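Local coordinates for protein transcriptional regulator (Actinomyces oris, PDB 5V8C) that probably transfers glycan chains from lipid-linked phosphate carriers to a cell wall-anchored surface protein, as a phosphotransferase of the LytR-Cps2A-Psr family, at residues I68-D73 against I255-G260; V7-P12 against T110-I115; P17-T22 against Y281-K286. All blocks are in the same frame, centred on the assembly; numbering follows the deposited sequence.

Contact 1. Residues I68-D73 against I255-G260; sequences INLPRD and IDLPTG. With PO4 (phosphate ion), chain C.
Parallel pairing at one border of the central mixed sheet joins Ile68 to Ile255 and Asn69 to Asp256, with strand 252-256 outermost. Asn69 supplies both main-chain bonds of this pair, straddling Asp256 in the usual parallel fashion: Asn69 N donates to Ile255 O at 2.8 Å, and Leu257 N donates to Asn69 O at 3.2 Å. Its side chain adds a third bond. With CG anti to the backbone N (chi1 -179°), the amide runs alongside the Asp256 side chain, and Asn69 ND2 reaches Asp256 OD2 at 2.9 Å. That bond is bent (136° at the hydrogen): it arrives on the syn side of the carboxylate but is tilted from both planes, the amide and carboxylate being turned 70° apart. Asn69 ND2 also donates to Thr193 OG1 of helix 182-208, which covers this face of the sheet.

The other face is apolar. Ile68 CG1 lies 4.2 Å from Ile255 CG2, and Leu70 turns its CD2 branch to within 3.6 Å of Leu257 CG. Next along the chain, the Pro71 ring crosses Leu257 at about a right angle, its CD 3.7 Å from Leu257 CB, while Leu277 of helix 272-280 closes over Leu257 and Ile255. Farther along, Arg72 directs its guanidinium at a phosphate ion, probably from the crystallisation liquor; the bond from Arg72 NH2 to the phosphate O3 is weak at 3.5 Å.

The two faces thus differ in chemistry. On the Asn69 side, two acceptors fix the rotation of a buried amide and tie the border strand to a helix, whereas the face with Ile68 and Ile255 relies on hydrocarbon contact. The anion suits a phosphotransferase but does not by itself establish a substrate site.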
loop_
_atom_site.group_PDB
_atom_site.type_symbol
_atom_site.label_atom_id
_atom_site.label_comp_id
_atom_site.label_asym_id
_atom_site.label_seq_id
_atom_site.Cartn_x
_atom_site.Cartn_y
_atom_site.Cartn_z
ATOM N N ILE A 68 -2.855 -2.772 6.760
ATOM C CA ILE A 68 -2.162 -4.041 6.548
ATOM C C ILE A 68 -1.485 -3.992 5.197
ATOM O O ILE A 68 -2.153 -3.870 4.167
ATOM C CB ILE A 68 -3.068 -5.291 6.755
ATOM C CG1 ILE A 68 -3.533 -5.370 8.226
ATOM C CG2 ILE A 68 -2.325 -6.577 6.364
ATOM C CD1 ILE A 68 -4.847 -5.965 8.448
ATOM N N ASN A 69 -0.148 -3.966 5.218
ATOM C CA ASN A 69 0.653 -3.881 4.006
ATOM C C ASN A 69 0.859 -5.299 3.483
ATOM O O ASN A 69 1.388 -6.151 4.198
ATOM C CB ASN A 69 1.975 -3.144 4.298
ATOM C CG ASN A 69 2.910 -2.961 3.119
ATOM O OD1 ASN A 69 2.495 -2.774 1.969
ATOM N ND2 ASN A 69 4.208 -2.948 3.396
ATOM N N LEU A 70 0.303 -5.585 2.301
ATOM C CA LEU A 70 0.384 -6.914 1.696
ATOM C C LEU A 70 1.586 -6.992 0.760
ATOM O O LEU A 70 1.642 -6.231 -0.210
ATOM C CB LEU A 70 -0.908 -7.252 0.945
ATOM C CG LEU A 70 -2.195 -7.313 1.773
ATOM C CD1 LEU A 70 -3.416 -7.419 0.871
ATOM C CD2 LEU A 70 -2.174 -8.464 2.766
ATOM N N PRO A 71 2.575 -7.874 1.047
ATOM C CA PRO A 71 3.764 -7.961 0.177
ATOM C C PRO A 71 3.427 -8.360 -1.264
ATOM O O PRO A 71 2.661 -9.296 -1.475
ATOM C CB PRO A 71 4.644 -8.995 0.885
ATOM C CG PRO A 71 3.719 -9.790 1.715
ATOM C CD PRO A 71 2.656 -8.839 2.161
ATOM N N ARG A 72 3.953 -7.603 -2.246
ATOM C CA ARG A 72 3.687 -7.776 -3.682
ATOM C C ARG A 72 4.090 -9.154 -4.243
ATOM O O ARG A 72 3.451 -9.655 -5.170
ATOM C CB ARG A 72 4.343 -6.638 -4.494
ATOM C CG ARG A 72 5.882 -6.627 -4.440
ATOM C CD ARG A 72 6.540 -5.534 -5.277
ATOM N NE ARG A 72 6.215 -5.627 -6.705
ATOM C CZ ARG A 72 6.804 -6.458 -7.561
ATOM N NH1 ARG A 72 7.731 -7.309 -7.140
ATOM N NH2 ARG A 72 6.461 -6.452 -8.843
ATOM N N ASP A 73 5.156 -9.746 -3.684
ATOM C CA ASP A 73 5.701 -11.037 -4.110
ATOM C C ASP A 73 4.904 -12.213 -3.554
ATOM O O ASP A 73 5.097 -13.337 -4.001
ATOM C CB ASP A 73 7.198 -11.148 -3.757
ATOM C CG ASP A 73 7.562 -10.718 -2.340
ATOM O OD1 ASP A 73 7.383 -9.517 -2.016
ATOM O OD2 ASP A 73 8.091 -11.564 -1.577
ATOM N N ILE A 255 0.834 -2.556 9.939
ATOM C CA ILE A 255 1.413 -3.880 10.100
ATOM C C ILE A 255 1.635 -4.550 8.749
ATOM O O ILE A 255 0.835 -4.402 7.825
ATOM C CB ILE A 255 0.638 -4.778 11.122
ATOM C CG1 ILE A 255 0.737 -6.279 10.771
ATOM C CG2 ILE A 255 -0.826 -4.339 11.318
ATOM C CD1 ILE A 255 0.698 -7.277 11.989
ATOM N N ASP A 256 2.791 -5.218 8.633
ATOM C CA ASP A 256 3.174 -6.040 7.500
ATOM C C ASP A 256 2.649 -7.441 7.735
ATOM O O ASP A 256 2.732 -7.953 8.855
ATOM C CB ASP A 256 4.691 -6.058 7.350
ATOM C CG ASP A 256 5.205 -4.793 6.697
ATOM O OD1 ASP A 256 5.461 -3.812 7.431
ATOM O OD2 ASP A 256 5.252 -4.747 5.443
ATOM N N LEU A 257 2.034 -8.027 6.697
ATOM C CA LEU A 257 1.495 -9.384 6.718
ATOM C C LEU A 257 2.627 -10.349 7.129
ATOM O O LEU A 257 3.680 -10.360 6.485
ATOM C CB LEU A 257 0.990 -9.712 5.301
ATOM C CG LEU A 257 -0.290 -10.538 5.101
ATOM C CD1 LEU A 257 0.001 -11.826 4.381
ATOM C CD2 LEU A 257 -1.091 -10.723 6.373
ATOM N N PRO A 258 2.496 -11.071 8.256
ATOM C CA PRO A 258 3.605 -11.940 8.691
ATOM C C PRO A 258 3.786 -13.225 7.876
ATOM O O PRO A 258 3.228 -14.268 8.220
ATOM C CB PRO A 258 3.290 -12.214 10.166
ATOM C CG PRO A 258 1.825 -12.047 10.280
ATOM C CD PRO A 258 1.347 -11.145 9.178
ATOM N N THR A 259 4.591 -13.163 6.809
ATOM C CA THR A 259 4.881 -14.345 5.987
ATOM C C THR A 259 6.108 -15.072 6.539
ATOM O O THR A 259 6.915 -14.463 7.242
ATOM C CB THR A 259 5.061 -13.964 4.509
ATOM O OG1 THR A 259 6.243 -13.176 4.350
ATOM C CG2 THR A 259 3.853 -13.229 3.941
ATOM N N GLY A 260 6.249 -16.350 6.207
ATOM C CA GLY A 260 7.382 -17.162 6.639
ATOM C C GLY A 260 8.720 -16.674 6.110
ATOM O O GLY A 260 8.754 -15.782 5.254
HETATM P P PO4 C . 9.928 -8.261 -10.867
HETATM O O1 PO4 C . 10.306 -8.981 -12.244
HETATM O O2 PO4 C . 9.163 -9.307 -9.929
HETATM O O3 PO4 C . 8.964 -7.018 -11.164
HETATM O O4 PO4 C . 11.219 -7.763 -10.162
#

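Contact 2. Residues V7-P12 against T110-I115; sequences VDIAMP and THLVTI
Leu112 N donates a hydrogen bond to the carboxylate of Asp228, through OD2, at the place where the Leu112 side chain and backbone meet Met11 and Ile9. Met11 also packs on that aspartate. Its chain bends at chi2 (-56°) and then extends, which carries the methyl past the carbonyl of Thr110, with Met11 CE 3.7 Å from Thr110 O, and on to the start of strand 111-115. There Met11 CE sits 4.1 Å from Leu112 CB. Two conformers of Met11 are modelled and these approaches belong to one of them, so their detail is tentative.

Leu112 also receives Ile9 and, from the end of strand 5-7, Val7. Its CG is anti to the backbone N (chi1 178°), and its CD2 branch meets Ile9 CD1 at 3.7 Å where the two side chains cross at about a right angle. Val7 CG2 touches the same Leu112 CD2 more loosely, at 4.4 Å. The loop and the strand run roughly antiparallel, and the loop reaches the strand through its side chains, which meet both side-chain and backbone atoms. Strand 226-228 lies between strands 5-7 and 111-115 in the sheet. Pro94 and Gln95 of helix 94-105 cover Ile9.

The direct meeting of the two segments is thus apolar, while polar bonds to strand 226-228, Ser229 and Gln95 hold the loop around it and the Asp228 carboxylate satisfies the Leu112 N-H.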
loop_
_atom_site.group_PDB
_atom_site.type_symbol
_atom_site.label_atom_id
_atom_site.label_comp_id
_atom_site.label_asym_id
_atom_site.label_seq_id
_atom_site.Cartn_x
_atom_site.Cartn_y
_atom_site.Cartn_z
ATOM N N VAL A 7 -13.282 3.945 -12.415
ATOM C CA VAL A 7 -13.197 2.580 -12.906
ATOM C C VAL A 7 -14.394 1.790 -12.424
ATOM O O VAL A 7 -14.754 1.863 -11.252
ATOM C CB VAL A 7 -11.857 1.865 -12.587
ATOM C CG1 VAL A 7 -10.779 2.247 -13.591
ATOM C CG2 VAL A 7 -11.396 2.134 -11.157
ATOM N N ASP A 8 -15.035 1.057 -13.331
ATOM C CA ASP A 8 -16.151 0.221 -12.933
ATOM C C ASP A 8 -15.572 -1.058 -12.337
ATOM O O ASP A 8 -14.778 -1.739 -12.990
ATOM C CB ASP A 8 -17.079 -0.081 -14.128
ATOM C CG ASP A 8 -17.715 1.147 -14.759
ATOM O OD1 ASP A 8 -18.555 1.797 -14.088
ATOM O OD2 ASP A 8 -17.422 1.423 -15.945
ATOM N N ILE A 9 -15.868 -1.312 -11.059
ATOM C CA ILE A 9 -15.431 -2.524 -10.386
ATOM C C ILE A 9 -16.623 -3.184 -9.731
ATOM O O ILE A 9 -17.402 -2.516 -9.047
ATOM C CB ILE A 9 -14.242 -2.271 -9.395
ATOM C CG1 ILE A 9 -12.890 -2.429 -10.104
ATOM C CG2 ILE A 9 -14.289 -3.189 -8.153
ATOM C CD1 ILE A 9 -12.329 -1.209 -10.523
ATOM N N ALA A 10 -16.789 -4.492 -9.974
ATOM C CA ALA A 10 -17.821 -5.293 -9.328
ATOM C C ALA A 10 -17.224 -5.729 -7.996
ATOM O O ALA A 10 -16.338 -6.592 -7.960
ATOM C CB ALA A 10 -18.183 -6.501 -10.186
ATOM N N MET A 11 -17.661 -5.058 -6.918
ATOM C CA MET A 11 -17.173 -5.331 -5.573
ATOM C C MET A 11 -17.568 -6.728 -5.116
ATOM O O MET A 11 -18.650 -7.202 -5.454
ATOM C CB MET A 11 -17.639 -4.263 -4.570
ATOM C CG MET A 11 -16.906 -2.934 -4.703
ATOM S SD MET A 11 -15.099 -3.051 -4.558
ATOM C CE MET A 11 -14.678 -1.403 -4.782
ATOM N N PRO A 12 -16.675 -7.456 -4.387
ATOM C CA PRO A 12 -17.038 -8.815 -3.956
ATOM C C PRO A 12 -18.111 -8.801 -2.875
ATOM O O PRO A 12 -18.379 -7.763 -2.279
ATOM C CB PRO A 12 -15.716 -9.384 -3.399
ATOM C CG PRO A 12 -14.661 -8.414 -3.767
ATOM C CD PRO A 12 -15.333 -7.094 -3.886
ATOM N N THR A 110 -14.422 -3.108 -0.139
ATOM C CA THR A 110 -15.584 -2.225 -0.063
ATOM C C THR A 110 -15.367 -0.982 -0.950
ATOM O O THR A 110 -16.299 -0.537 -1.624
ATOM C CB THR A 110 -15.870 -1.925 1.423
ATOM O OG1 THR A 110 -16.374 -3.116 2.029
ATOM C CG2 THR A 110 -16.870 -0.798 1.632
ATOM N N HIS A 111 -14.124 -0.458 -0.979
ATOM C CA HIS A 111 -13.752 0.720 -1.763
ATOM C C HIS A 111 -12.392 0.519 -2.438
ATOM O O HIS A 111 -11.593 -0.293 -1.973
ATOM C CB HIS A 111 -13.721 1.966 -0.869
ATOM C CG HIS A 111 -15.009 2.240 -0.166
ATOM N ND1 HIS A 111 -16.101 2.751 -0.837
ATOM C CD2 HIS A 111 -15.337 2.067 1.134
ATOM C CE1 HIS A 111 -17.050 2.887 0.074
ATOM N NE2 HIS A 111 -16.639 2.479 1.274
ATOM N N LEU A 112 -12.118 1.259 -3.519
ATOM C CA LEU A 112 -10.861 1.097 -4.236
ATOM C C LEU A 112 -10.221 2.423 -4.623
ATOM O O LEU A 112 -10.862 3.257 -5.278
ATOM C CB LEU A 112 -11.015 0.187 -5.477
ATOM C CG LEU A 112 -9.718 0.007 -6.313
ATOM C CD1 LEU A 112 -8.810 -1.070 -5.732
ATOM C CD2 LEU A 112 -10.019 -0.267 -7.764
ATOM N N VAL A 113 -8.927 2.580 -4.255
ATOM C CA VAL A 113 -8.086 3.725 -4.599
ATOM C C VAL A 113 -6.866 3.216 -5.379
ATOM O O VAL A 113 -6.189 2.279 -4.940
ATOM C CB VAL A 113 -7.669 4.580 -3.369
ATOM C CG1 VAL A 113 -7.048 5.903 -3.812
ATOM C CG2 VAL A 113 -8.854 4.837 -2.447
ATOM N N THR A 114 -6.609 3.825 -6.540
ATOM C CA THR A 114 -5.494 3.480 -7.418
ATOM C C THR A 114 -4.642 4.718 -7.671
ATOM O O THR A 114 -5.170 5.797 -7.931
ATOM C CB THR A 114 -6.028 2.796 -8.682
ATOM O OG1 THR A 114 -6.422 1.472 -8.329
ATOM C CG2 THR A 114 -5.022 2.759 -9.823
ATOM N N ILE A 115 -3.330 4.578 -7.505
ATOM C CA ILE A 115 -2.393 5.687 -7.656
ATOM C C ILE A 115 -1.243 5.219 -8.533
ATOM O O ILE A 115 -0.603 4.212 -8.224
ATOM C CB ILE A 115 -1.873 6.207 -6.268
ATOM C CG1 ILE A 115 -2.962 6.184 -5.181
ATOM C CG2 ILE A 115 -1.266 7.604 -6.390
ATOM C CD1 ILE A 115 -2.454 6.038 -3.802
#

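Contact 3. Residues P17-T22 against Y281-K286; sequences PTAGET and YGYSPK
Tyr283 brings the hydroxyl end of its ring against Thr22, the two side chains approaching from opposite directions, with Tyr283 OH 3.3 Å from Thr22 CB. Setting CG anti to the carbonyl carbon (chi1 -53°) directs the ring there. The methyl of Thr22 lies near the ring plane at an edge, CG2 being 4.0 Å from Tyr283 CE1. Ala19 adds its CB obliquely, 4.2 Å from that same Tyr283 CE1. One face of the ring is occupied from within its own segment: Tyr281 O stands over the ring centre, 3.8 Å above the plane.

Gly282 is the C-prime residue of a Schellman motif that ends helix 272-280, and its positive phi (75°) turns the chain out of the helix. Thr18 packs directly on this turn, its CB 3.6 Å from Gly282 CA, while Ala19 CB lies 3.8 Å from Gly282 O.

The loop leading into strand 23-28 is thus fitted to a helix terminus by carbon contacts at the glycine turn and along the edge of a tyrosine, while Ser16 OG and Arg59 NH2 hydrogen-bond to the carbonyl oxygens of Gly282 and Thr18 respectively.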
loop_
_atom_site.group_PDB
_atom_site.type_symbol
_atom_site.label_atom_id
_atom_site.label_comp_id
_atom_site.label_asym_id
_atom_site.label_seq_id
_atom_site.Cartn_x
_atom_site.Cartn_y
_atom_site.Cartn_z
ATOM N N PRO A 17 -19.312 -11.098 9.306
ATOM C CA PRO A 17 -19.847 -9.929 10.023
ATOM C C PRO A 17 -18.761 -8.903 10.375
ATOM O O PRO A 17 -19.014 -7.698 10.303
ATOM C CB PRO A 17 -20.474 -10.546 11.279
ATOM C CG PRO A 17 -19.737 -11.863 11.488
ATOM C CD PRO A 17 -18.930 -12.176 10.243
ATOM N N THR A 18 -17.554 -9.385 10.756
ATOM C CA THR A 18 -16.398 -8.577 11.172
ATOM C C THR A 18 -15.795 -7.747 10.032
ATOM O O THR A 18 -15.216 -6.693 10.288
ATOM C CB THR A 18 -15.329 -9.459 11.830
ATOM O OG1 THR A 18 -15.894 -10.713 12.223
ATOM C CG2 THR A 18 -14.653 -8.775 13.014
ATOM N N ALA A 19 -15.896 -8.235 8.785
ATOM C CA ALA A 19 -15.362 -7.519 7.631
ATOM C C ALA A 19 -16.307 -6.378 7.273
ATOM O O ALA A 19 -17.357 -6.601 6.659
ATOM C CB ALA A 19 -15.177 -8.465 6.451
ATOM N N GLY A 20 -15.968 -5.183 7.746
ATOM C CA GLY A 20 -16.762 -3.986 7.518
ATOM C C GLY A 20 -16.258 -3.209 6.324
ATOM O O GLY A 20 -16.234 -3.729 5.201
ATOM N N GLU A 21 -15.840 -1.960 6.560
ATOM C CA GLU A 21 -15.300 -1.123 5.494
ATOM C C GLU A 21 -13.824 -1.469 5.259
ATOM O O GLU A 21 -13.007 -1.376 6.183
ATOM C CB GLU A 21 -15.486 0.362 5.824
ATOM C CG GLU A 21 -15.180 1.285 4.659
ATOM C CD GLU A 21 -15.640 2.716 4.857
ATOM O OE1 GLU A 21 -16.854 2.978 4.693
ATOM O OE2 GLU A 21 -14.785 3.578 5.161
ATOM N N THR A 22 -13.502 -1.946 4.054
ATOM C CA THR A 22 -12.115 -2.265 3.730
ATOM C C THR A 22 -11.739 -1.649 2.363
ATOM O O THR A 22 -12.302 -1.994 1.318
ATOM C CB THR A 22 -11.773 -3.761 3.917
ATOM O OG1 THR A 22 -10.693 -4.139 3.059
ATOM C CG2 THR A 22 -12.960 -4.682 3.740
ATOM N N TYR A 281 -9.365 -9.612 11.726
ATOM C CA TYR A 281 -10.129 -8.571 11.037
ATOM C C TYR A 281 -11.288 -9.124 10.180
ATOM O O TYR A 281 -11.842 -8.408 9.351
ATOM C CB TYR A 281 -9.174 -7.674 10.219
ATOM C CG TYR A 281 -8.033 -7.118 11.046
ATOM C CD1 TYR A 281 -8.237 -6.067 11.938
ATOM C CD2 TYR A 281 -6.763 -7.677 10.981
ATOM C CE1 TYR A 281 -7.205 -5.593 12.747
ATOM C CE2 TYR A 281 -5.721 -7.208 11.780
ATOM C CZ TYR A 281 -5.948 -6.167 12.664
ATOM O OH TYR A 281 -4.921 -5.701 13.448
ATOM N N GLY A 282 -11.660 -10.379 10.418
ATOM C CA GLY A 282 -12.789 -11.039 9.762
ATOM C C GLY A 282 -12.614 -11.473 8.319
ATOM O O GLY A 282 -13.609 -11.669 7.614
ATOM N N TYR A 283 -11.360 -11.656 7.872
ATOM C CA TYR A 283 -11.080 -12.091 6.505
ATOM C C TYR A 283 -10.800 -13.584 6.459
ATOM O O TYR A 283 -9.929 -14.067 7.186
ATOM C CB TYR A 283 -9.880 -11.336 5.908
ATOM C CG TYR A 283 -9.960 -9.826 5.977
ATOM C CD1 TYR A 283 -11.096 -9.147 5.545
ATOM C CD2 TYR A 283 -8.866 -9.070 6.377
ATOM C CE1 TYR A 283 -11.157 -7.755 5.556
ATOM C CE2 TYR A 283 -8.912 -7.679 6.389
ATOM C CZ TYR A 283 -10.059 -7.024 5.975
ATOM O OH TYR A 283 -10.106 -5.650 6.000
ATOM N N SER A 284 -11.523 -14.311 5.594
ATOM C CA SER A 284 -11.344 -15.747 5.395
ATOM C C SER A 284 -11.801 -16.115 3.980
ATOM O O SER A 284 -12.883 -15.677 3.574
ATOM C CB SER A 284 -12.127 -16.539 6.439
ATOM O OG SER A 284 -11.861 -17.928 6.336
ATOM N N PRO A 285 -10.993 -16.870 3.189
ATOM C CA PRO A 285 -11.416 -17.206 1.816
ATOM C C PRO A 285 -12.780 -17.891 1.724
ATOM O O PRO A 285 -13.561 -17.560 0.833
ATOM C CB PRO A 285 -10.280 -18.097 1.289
ATOM C CG PRO A 285 -9.548 -18.551 2.491
ATOM C CD PRO A 285 -9.677 -17.459 3.501
ATOM N N LYS A 286 -13.084 -18.794 2.680
ATOM C CA LYS A 286 -14.338 -19.552 2.747
ATOM C C LYS A 286 -15.587 -18.675 2.799
ATOM O O LYS A 286 -16.634 -19.091 2.309
ATOM C CB LYS A 286 -14.327 -20.514 3.945
#

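How the contacts relate
Contact 1 lies nearest the centre of the chain and is the one built on backbone pairing; contact 2 lays a loop on a strand and contact 3 joins two loops. All three are partly buried, contact 3 being the most peripheral. Contacts 1 and 2 reach the same mixed sheet near its two borders, their centres about 21 Å apart. Contact 3 touches both: Tyr281 CD2 packs on Ile68 CD1 at 3.6 Å, and Thr110 N probably donates to Thr22 O at 2.8 Å. A disulfide between Cys102 and Cys288 adds a covalent tie, linking helix 94-105, which flanks contact 2, to the C-terminal strand just beyond contact 3.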